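Local coordinates for protein alpha-amylase (Eisenia fetida, PDB 6M4K) that probably catalyses the endohydrolysis of alpha-1,4-glucosidic linkages in starch-like polysaccharides, as a calcium-binding, cold-active alpha-amylase of glycoside hydrolase family 13, at residues R179-G193 with G208-N221. Residues are numbered along the deposited sequence; the frame is centred on the assembly and turned at random.
Sequences RDVEAEFANRLIGWG and GDLEAILGRLNQLN. With SO4 (sulfate ion), chain H.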
loop_
_atom_site.group_PDB
_atom_site.type_symbol
_atom_site.label_atom_id
_atom_site.label_comp_id
_atom_site.label_asym_id
_atom_site.label_seq_id
_atom_site.Cartn_x
_atom_site.Cartn_y
_atom_site.Cartn_z
ATOM N N ARG A 179 15.889 1.650 21.185
ATOM C CA ARG A 179 16.500 1.609 19.857
ATOM C C ARG A 179 17.176 0.271 19.600
ATOM O O ARG A 179 17.065 -0.288 18.500
ATOM C CB ARG A 179 17.510 2.746 19.706
ATOM C CG ARG A 179 16.882 4.107 19.803
ATOM C CD ARG A 179 17.932 5.199 19.942
ATOM N NE ARG A 179 17.352 6.527 19.780
ATOM C CZ ARG A 179 18.072 7.642 19.711
ATOM N NH1 ARG A 179 19.396 7.577 19.796
ATOM N NH2 ARG A 179 17.471 8.811 19.546
ATOM N N ASP A 180 17.884 -0.258 20.605
ATOM C CA ASP A 180 18.568 -1.536 20.446
ATOM C C ASP A 180 17.572 -2.673 20.265
ATOM O O ASP A 180 17.777 -3.563 19.430
ATOM C CB ASP A 180 19.440 -1.818 21.674
ATOM C CG ASP A 180 20.698 -0.965 21.723
ATOM O OD1 ASP A 180 21.054 -0.327 20.711
ATOM O OD2 ASP A 180 21.344 -0.958 22.793
ATOM N N VAL A 181 16.509 -2.679 21.070
ATOM C CA VAL A 181 15.511 -3.745 21.009
ATOM C C VAL A 181 14.798 -3.743 19.663
ATOM O O VAL A 181 14.591 -4.800 19.047
ATOM C CB VAL A 181 14.521 -3.592 22.176
ATOM C CG1 VAL A 181 13.260 -4.380 21.908
ATOM C CG2 VAL A 181 15.177 -4.048 23.480
ATOM N N GLU A 182 14.404 -2.563 19.191
ATOM C CA GLU A 182 13.669 -2.496 17.934
ATOM C C GLU A 182 14.568 -2.841 16.753
ATOM O O GLU A 182 14.136 -3.529 15.819
ATOM C CB GLU A 182 12.993 -1.134 17.798
ATOM C CG GLU A 182 11.896 -0.974 18.856
ATOM C CD GLU A 182 11.023 0.235 18.674
ATOM O OE1 GLU A 182 11.534 1.271 18.221
ATOM O OE2 GLU A 182 9.813 0.136 19.009
ATOM N N ALA A 183 15.836 -2.417 16.795
ATOM C CA ALA A 183 16.764 -2.810 15.739
ATOM C C ALA A 183 17.047 -4.304 15.757
ATOM O O ALA A 183 17.233 -4.904 14.696
ATOM C CB ALA A 183 18.063 -2.018 15.853
ATOM N N GLU A 184 17.089 -4.927 16.940
ATOM C CA GLU A 184 17.293 -6.371 16.991
ATOM C C GLU A 184 16.156 -7.097 16.290
ATOM O O GLU A 184 16.387 -8.065 15.558
ATOM C CB GLU A 184 17.396 -6.852 18.442
ATOM C CG GLU A 184 17.739 -8.356 18.599
ATOM C CD GLU A 184 16.564 -9.303 18.346
ATOM O OE1 GLU A 184 15.410 -8.931 18.655
ATOM O OE2 GLU A 184 16.790 -10.428 17.839
ATOM N N PHE A 185 14.921 -6.651 16.531
ATOM C CA PHE A 185 13.748 -7.208 15.860
ATOM C C PHE A 185 13.876 -7.077 14.346
ATOM O O PHE A 185 13.785 -8.067 13.611
ATOM C CB PHE A 185 12.523 -6.452 16.383
ATOM C CG PHE A 185 11.257 -6.660 15.583
ATOM C CD1 PHE A 185 10.762 -7.929 15.333
ATOM C CD2 PHE A 185 10.548 -5.570 15.118
ATOM C CE1 PHE A 185 9.576 -8.098 14.612
ATOM C CE2 PHE A 185 9.373 -5.729 14.405
ATOM C CZ PHE A 185 8.887 -6.993 14.155
ATOM N N ALA A 186 14.133 -5.860 13.868
ATOM C CA ALA A 186 14.265 -5.654 12.431
ATOM C C ALA A 186 15.420 -6.467 11.853
ATOM O O ALA A 186 15.287 -7.068 10.782
ATOM C CB ALA A 186 14.443 -4.168 12.137
ATOM N N ASN A 187 16.558 -6.516 12.559
ATOM C CA ASN A 187 17.712 -7.247 12.043
ATOM C C ASN A 187 17.479 -8.748 11.992
ATOM O O ASN A 187 18.020 -9.430 11.114
ATOM C CB ASN A 187 18.955 -6.934 12.879
ATOM C CG ASN A 187 19.595 -5.635 12.475
ATOM O OD1 ASN A 187 19.469 -5.226 11.324
ATOM N ND2 ASN A 187 20.287 -4.975 13.410
ATOM N N ARG A 188 16.723 -9.291 12.946
ATOM C CA ARG A 188 16.403 -10.710 12.901
ATOM C C ARG A 188 15.620 -11.028 11.638
ATOM O O ARG A 188 15.916 -11.999 10.931
ATOM C CB ARG A 188 15.622 -11.092 14.166
ATOM C CG ARG A 188 15.234 -12.561 14.278
ATOM C CD ARG A 188 14.885 -12.970 15.731
ATOM N NE ARG A 188 14.546 -11.825 16.565
ATOM C CZ ARG A 188 13.310 -11.525 16.956
ATOM N NH1 ARG A 188 12.296 -12.305 16.603
ATOM N NH2 ARG A 188 13.087 -10.445 17.694
ATOM N N LEU A 189 14.661 -10.162 11.301
ATOM C CA LEU A 189 13.855 -10.390 10.109
ATOM C C LEU A 189 14.675 -10.197 8.839
ATOM O O LEU A 189 14.554 -10.995 7.896
ATOM C CB LEU A 189 12.611 -9.505 10.139
ATOM C CG LEU A 189 11.415 -10.069 10.924
ATOM C CD1 LEU A 189 11.767 -10.510 12.348
ATOM C CD2 LEU A 189 10.292 -9.055 10.946
ATOM N N ILE A 190 15.531 -9.169 8.801
ATOM C CA ILE A 190 16.429 -8.995 7.662
ATOM C C ILE A 190 17.295 -10.237 7.486
ATOM O O ILE A 190 17.477 -10.729 6.366
ATOM C CB ILE A 190 17.277 -7.724 7.845
ATOM C CG1 ILE A 190 16.409 -6.478 7.702
ATOM C CG2 ILE A 190 18.408 -7.681 6.819
ATOM C CD1 ILE A 190 17.104 -5.210 8.169
ATOM N N GLY A 191 17.779 -10.803 8.596
ATOM C CA GLY A 191 18.623 -11.981 8.491
ATOM C C GLY A 191 17.915 -13.175 7.885
ATOM O O GLY A 191 18.535 -13.991 7.202
ATOM N N TRP A 192 16.606 -13.289 8.109
ATOM C CA TRP A 192 15.825 -14.359 7.500
ATOM C C TRP A 192 15.522 -14.119 6.027
ATOM O O TRP A 192 15.102 -15.052 5.334
ATOM C CB TRP A 192 14.499 -14.540 8.235
ATOM C CG TRP A 192 14.643 -14.924 9.673
ATOM C CD1 TRP A 192 15.768 -15.384 10.304
ATOM C CD2 TRP A 192 13.619 -14.868 10.671
ATOM N NE1 TRP A 192 15.497 -15.622 11.631
ATOM C CE2 TRP A 192 14.183 -15.315 11.881
ATOM C CE3 TRP A 192 12.272 -14.488 10.656
ATOM C CZ2 TRP A 192 13.451 -15.391 13.068
ATOM C CZ3 TRP A 192 11.546 -14.564 11.833
ATOM C CH2 TRP A 192 12.137 -15.015 13.022
ATOM N N GLY A 193 15.722 -12.905 5.524
ATOM C CA GLY A 193 15.469 -12.612 4.124
ATOM C C GLY A 193 14.447 -11.535 3.871
ATOM O O GLY A 193 14.145 -11.268 2.700
ATOM N N GLY A 208 14.735 11.804 14.200
ATOM C CA GLY A 208 16.024 11.472 14.790
ATOM C C GLY A 208 16.045 10.113 15.463
ATOM O O GLY A 208 17.074 9.437 15.473
ATOM N N ASP A 209 14.914 9.694 16.041
ATOM C CA ASP A 209 14.845 8.359 16.639
ATOM C C ASP A 209 14.820 7.294 15.557
ATOM O O ASP A 209 15.509 6.275 15.663
ATOM C CB ASP A 209 13.606 8.222 17.525
ATOM C CG ASP A 209 13.663 9.095 18.769
ATOM O OD1 ASP A 209 14.763 9.557 19.147
ATOM O OD2 ASP A 209 12.604 9.322 19.370
ATOM N N LEU A 210 14.043 7.531 14.494
ATOM C CA LEU A 210 14.068 6.632 13.344
ATOM C C LEU A 210 15.467 6.534 12.748
ATOM O O LEU A 210 15.927 5.442 12.400
ATOM C CB LEU A 210 13.059 7.099 12.292
ATOM C CG LEU A 210 11.590 6.823 12.627
ATOM C CD1 LEU A 210 10.658 7.647 11.749
ATOM C CD2 LEU A 210 11.275 5.326 12.463
ATOM N N GLU A 211 16.175 7.666 12.642
ATOM C CA GLU A 211 17.528 7.619 12.089
ATOM C C GLU A 211 18.443 6.749 12.942
ATOM O O GLU A 211 19.250 5.975 12.412
ATOM C CB GLU A 211 18.109 9.028 11.949
ATOM C CG GLU A 211 19.512 9.039 11.353
ATOM C CD GLU A 211 20.110 10.428 11.271
ATOM O OE1 GLU A 211 19.344 11.411 11.225
ATOM O OE2 GLU A 211 21.354 10.534 11.259
ATOM N N ALA A 212 18.305 6.841 14.269
ATOM C CA ALA A 212 19.146 6.046 15.160
ATOM C C ALA A 212 18.831 4.560 15.049
ATOM O O ALA A 212 19.733 3.721 15.128
ATOM C CB ALA A 212 18.960 6.511 16.604
ATOM N N ILE A 213 17.551 4.209 14.896
ATOM C CA ILE A 213 17.178 2.808 14.715
ATOM C C ILE A 213 17.683 2.289 13.376
ATOM O O ILE A 213 18.288 1.213 13.292
ATOM C CB ILE A 213 15.654 2.641 14.860
ATOM C CG1 ILE A 213 15.217 2.994 16.291
ATOM C CG2 ILE A 213 15.229 1.228 14.464
ATOM C CD1 ILE A 213 13.714 3.188 16.440
ATOM N N LEU A 214 17.459 3.057 12.306
ATOM C CA LEU A 214 17.897 2.613 10.987
ATOM C C LEU A 214 19.414 2.472 10.913
ATOM O O LEU A 214 19.920 1.587 10.210
ATOM C CB LEU A 214 17.385 3.561 9.899
ATOM C CG LEU A 214 15.860 3.634 9.742
ATOM C CD1 LEU A 214 15.478 4.526 8.559
ATOM C CD2 LEU A 214 15.210 2.272 9.611
ATOM N N GLY A 215 20.154 3.321 11.638
ATOM C CA GLY A 215 21.608 3.216 11.660
ATOM C C GLY A 215 22.128 1.942 12.294
ATOM O O GLY A 215 23.295 1.590 12.090
ATOM N N ARG A 216 21.290 1.243 13.058
ATOM C CA ARG A 216 21.649 -0.028 13.666
ATOM C C ARG A 216 21.363 -1.216 12.759
ATOM O O ARG A 216 21.705 -2.345 13.113
ATOM C CB ARG A 216 20.879 -0.219 14.973
ATOM C CG ARG A 216 21.282 0.713 16.104
ATOM C CD ARG A 216 20.155 0.781 17.134
ATOM N NE ARG A 216 20.610 1.206 18.461
ATOM C CZ ARG A 216 20.879 2.462 18.812
ATOM N NH1 ARG A 216 20.757 3.448 17.935
ATOM N NH2 ARG A 216 21.284 2.730 20.049
ATOM N N LEU A 217 20.759 -0.998 11.595
ATOM C CA LEU A 217 20.320 -2.122 10.779
ATOM C C LEU A 217 21.480 -2.754 10.025
ATOM O O LEU A 217 22.401 -2.065 9.568
ATOM C CB LEU A 217 19.260 -1.681 9.770
ATOM C CG LEU A 217 17.926 -1.228 10.355
ATOM C CD1 LEU A 217 16.932 -0.949 9.226
ATOM C CD2 LEU A 217 17.371 -2.268 11.305
ATOM N N ASN A 218 21.426 -4.076 9.898
ATOM C CA ASN A 218 22.312 -4.823 9.025
ATOM C C ASN A 218 21.820 -4.743 7.583
ATOM O O ASN A 218 20.646 -4.470 7.314
ATOM C CB ASN A 218 22.352 -6.289 9.449
ATOM C CG ASN A 218 22.845 -6.472 10.869
ATOM O OD1 ASN A 218 23.645 -5.680 11.370
ATOM N ND2 ASN A 218 22.370 -7.522 11.525
ATOM N N GLN A 219 22.732 -4.994 6.651
ATOM C CA GLN A 219 22.359 -4.987 5.246
ATOM C C GLN A 219 21.654 -6.289 4.857
ATOM O O GLN A 219 21.622 -7.259 5.612
ATOM C CB GLN A 219 23.576 -4.669 4.377
ATOM C CG GLN A 219 24.038 -3.228 4.632
ATOM C CD GLN A 219 25.101 -2.729 3.690
ATOM O OE1 GLN A 219 26.147 -3.350 3.527
ATOM N NE2 GLN A 219 24.845 -1.579 3.076
ATOM N N LEU A 220 21.085 -6.298 3.657
ATOM C CA LEU A 220 20.225 -7.395 3.233
ATOM C C LEU A 220 21.003 -8.700 3.071
ATOM O O LEU A 220 22.216 -8.713 2.834
ATOM C CB LEU A 220 19.533 -7.035 1.917
ATOM C CG LEU A 220 18.539 -5.879 1.995
ATOM C CD1 LEU A 220 17.944 -5.601 0.632
ATOM C CD2 LEU A 220 17.438 -6.177 2.998
ATOM N N ASN A 221 20.281 -9.802 3.200
ATOM C CA ASN A 221 20.873 -11.132 3.160
ATOM C C ASN A 221 21.312 -11.469 1.735
ATOM O O ASN A 221 20.492 -11.525 0.810
ATOM C CB ASN A 221 19.807 -12.109 3.656
ATOM C CG ASN A 221 20.303 -13.522 3.785
ATOM O OD1 ASN A 221 21.125 -13.979 2.994
ATOM N ND2 ASN A 221 19.770 -14.243 4.772
HETATM S S SO4 H . 20.380 11.123 19.419
HETATM O O1 SO4 H . 21.125 12.267 19.939
HETATM O O2 SO4 H . 20.205 11.268 17.977
HETATM O O3 SO4 H . 19.075 11.066 20.067
HETATM O O4 SO4 H . 21.117 9.892 19.700
HETATM O O HOH W 1 20.600 -9.299 10.045
HETATM O O HOH W 2 17.420 -9.771 3.792
#
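Arg216 grips Asp180 side-on in a salt bridge, NE and NH2 both reaching OD1, with the straighter bond from NE (NE to OD1 2.8 Å). Its NH1 turns back to Ala212 O, and Arg179 CB lies over the centre of the guanidinium face, so edge bonds and a methylene together fix the plane. Cutting Arg216 back to an alanine is likely to leave the Asp180 carboxylate without its cationic mate, Ala212 O without the NH1 donor and Arg179 CB without the flat group it lies against. Arg179 crosses Arg216 at about a right angle; its NH2 forms a salt bridge with Asp209 OD1 (2.8 Å), met on the anti side but somewhat out of the carboxylate plane, while NH1 and NH2 also hold a sulfate, probably from the crystallisation liquor. Ala212 CB sits over one face of this guanidinium.

Further along, the Asn187 amide reads two backbone groups at once: OD1 accepts a nearly straight bond from Asn218 N (2.7 Å, N-H...O 172°) and ND2 donates to Arg216 O (3.0 Å). The Asn218 amide stacks on it, planes 7° apart. Asn221, its CG anti to the backbone N (chi1 -175°), directs ND2 to Gly191 O near the Schellman end of helix 179-192. Between these bonds, Leu217 CD2 packs on Ala186 CB at 3.6 Å, and Ile190 CG2 on Leu220. The pairing illustrates how TIM-barrel segments flanking strand 196-199 pack together.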